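Local coordinates for protein putative antibiotic biosynthesis monooxygenase (PDB 3GZ7) that is probably a monooxygenase of antibiotic biosynthesis with a dimeric alpha-beta barrel fold, at residues Ile27-Pro31 against Gly32-Asp36. Numbering follows the deposited sequence.
Sequences ILVQP and GREAD
With CG1 of Val-29 set anti to its own nitrogen (chi1 160°), that methyl reaches Arg-33, while CG of Arg-33, anti to its carbonyl carbon (chi1 -49°), is brought to Gln-30; the side chains of Val-29 and Arg-33 cross almost at right angles beside a type II beta turn. The turn runs from Gln-30 to Arg-33 and illustrates how a ferredoxin-like subunit of a dimeric alpha-beta barrel passes from its first strand, 21-28, into the helix 34-49 that packs on the sheet. Its closing bond runs from Arg-33 N to Gln-30 O, 2.9 Å long, with the N-H tilted somewhat out of the carbonyl plane. Pro-31 and Gly-32 fill the two corners; phi of Gly-32 is 84°, close to the type II value at this corner, where a CB would crowd Pro-31 O and glycine is favoured.

Just before the turn, Val-29 CG1 lies 3.6 Å from Arg-33 C and also touches Arg-33 CB and, more loosely, Glu-34 CG. This buried methyl thus packs against the start of the helix, while Val-29 also meets Tyr-69 of the neighbouring strand and Phe-37 of the helix. Arg-33 CG rests on Gln-30 CB at 3.7 Å, and CB and CG of Arg-33 both lie against Gln-30 O. The extended chain of Gln-30 then carries its amide away to the backbone carbonyl of Phe-102, tying the turn to a second loop.

Arg-33, at the N-cap position, pairs with Asp-36 in the first turn of the helix. Bends at chi2 and chi3 carry the guanidinium on to Asp-36, whose OD2 lies at the group's edge. There NH2 of Arg-33 makes a nearly straight salt bridge of 2.8 Å to Asp-36 OD2, approaching from above the carboxylate plane, and NE adds a weak bond to the same oxygen.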
# COMPACT_ATOMS: atom_id res chain seq x y z
N ILE A 27 -8.43 -1.62 5.80
CA ILE A 27 -9.76 -1.98 6.23
C ILE A 27 -9.73 -3.38 6.86
O ILE A 27 -9.01 -4.26 6.38
CB ILE A 27 -10.71 -1.95 4.99
CG1 ILE A 27 -10.68 -0.54 4.37
CG2 ILE A 27 -12.12 -2.39 5.36
CD1 ILE A 27 -10.90 -0.48 2.89
N LEU A 28 -10.42 -3.56 7.98
CA LEU A 28 -10.66 -4.88 8.54
C LEU A 28 -12.16 -5.21 8.43
O LEU A 28 -13.01 -4.49 8.97
CB LEU A 28 -10.17 -5.00 9.98
CG LEU A 28 -10.41 -6.35 10.71
CD1 LEU A 28 -9.49 -7.45 10.16
CD2 LEU A 28 -10.21 -6.20 12.24
N VAL A 29 -12.49 -6.28 7.69
CA VAL A 29 -13.85 -6.65 7.43
C VAL A 29 -14.28 -7.65 8.50
O VAL A 29 -13.51 -8.51 8.91
CB VAL A 29 -13.99 -7.25 6.01
CG1 VAL A 29 -15.21 -8.05 5.87
CG2 VAL A 29 -13.98 -6.15 4.95
N GLN A 30 -15.52 -7.52 8.97
CA GLN A 30 -16.15 -8.48 9.86
C GLN A 30 -16.14 -9.91 9.24
O GLN A 30 -16.40 -10.08 8.04
CB GLN A 30 -17.59 -8.07 10.13
CG GLN A 30 -17.75 -6.91 11.01
CD GLN A 30 -19.22 -6.62 11.30
OE1 GLN A 30 -19.98 -7.53 11.61
NE2 GLN A 30 -19.61 -5.34 11.22
N PRO A 31 -15.87 -10.93 10.09
CA PRO A 31 -15.77 -12.31 9.63
C PRO A 31 -16.98 -12.70 8.81
O PRO A 31 -18.10 -12.47 9.25
CB PRO A 31 -15.76 -13.11 10.94
CG PRO A 31 -15.22 -12.15 11.98
CD PRO A 31 -15.67 -10.80 11.55
N GLY A 32 -16.76 -13.29 7.63
CA GLY A 32 -17.86 -13.64 6.76
C GLY A 32 -18.42 -12.55 5.85
O GLY A 32 -19.28 -12.85 5.03
N ARG A 33 -17.95 -11.31 5.95
CA ARG A 33 -18.54 -10.19 5.16
C ARG A 33 -17.72 -9.77 3.92
O ARG A 33 -17.96 -8.73 3.30
CB ARG A 33 -18.85 -9.00 6.08
CG ARG A 33 -19.61 -9.45 7.33
CD ARG A 33 -20.86 -8.68 7.63
NE ARG A 33 -21.78 -8.67 6.50
CZ ARG A 33 -22.78 -7.79 6.33
NH1 ARG A 33 -23.01 -6.84 7.24
NH2 ARG A 33 -23.55 -7.87 5.26
N GLU A 34 -16.77 -10.61 3.55
CA GLU A 34 -15.77 -10.26 2.58
C GLU A 34 -16.39 -10.11 1.20
O GLU A 34 -16.12 -9.13 0.52
CB GLU A 34 -14.65 -11.31 2.56
CG GLU A 34 -13.78 -11.33 3.77
CD GLU A 34 -14.10 -12.43 4.78
OE1 GLU A 34 -15.28 -12.80 4.95
OE2 GLU A 34 -13.14 -12.89 5.43
N ALA A 35 -17.22 -11.07 0.80
CA ALA A 35 -17.90 -11.04 -0.50
C ALA A 35 -18.84 -9.84 -0.59
O ALA A 35 -18.94 -9.18 -1.63
CB ALA A 35 -18.69 -12.37 -0.74
N ASP A 36 -19.52 -9.57 0.51
CA ASP A 36 -20.42 -8.44 0.61
C ASP A 36 -19.62 -7.16 0.44
O ASP A 36 -20.10 -6.19 -0.16
CB ASP A 36 -21.11 -8.40 2.00
CG ASP A 36 -22.27 -9.38 2.15
OD1 ASP A 36 -22.81 -9.85 1.12
OD2 ASP A 36 -22.66 -9.68 3.31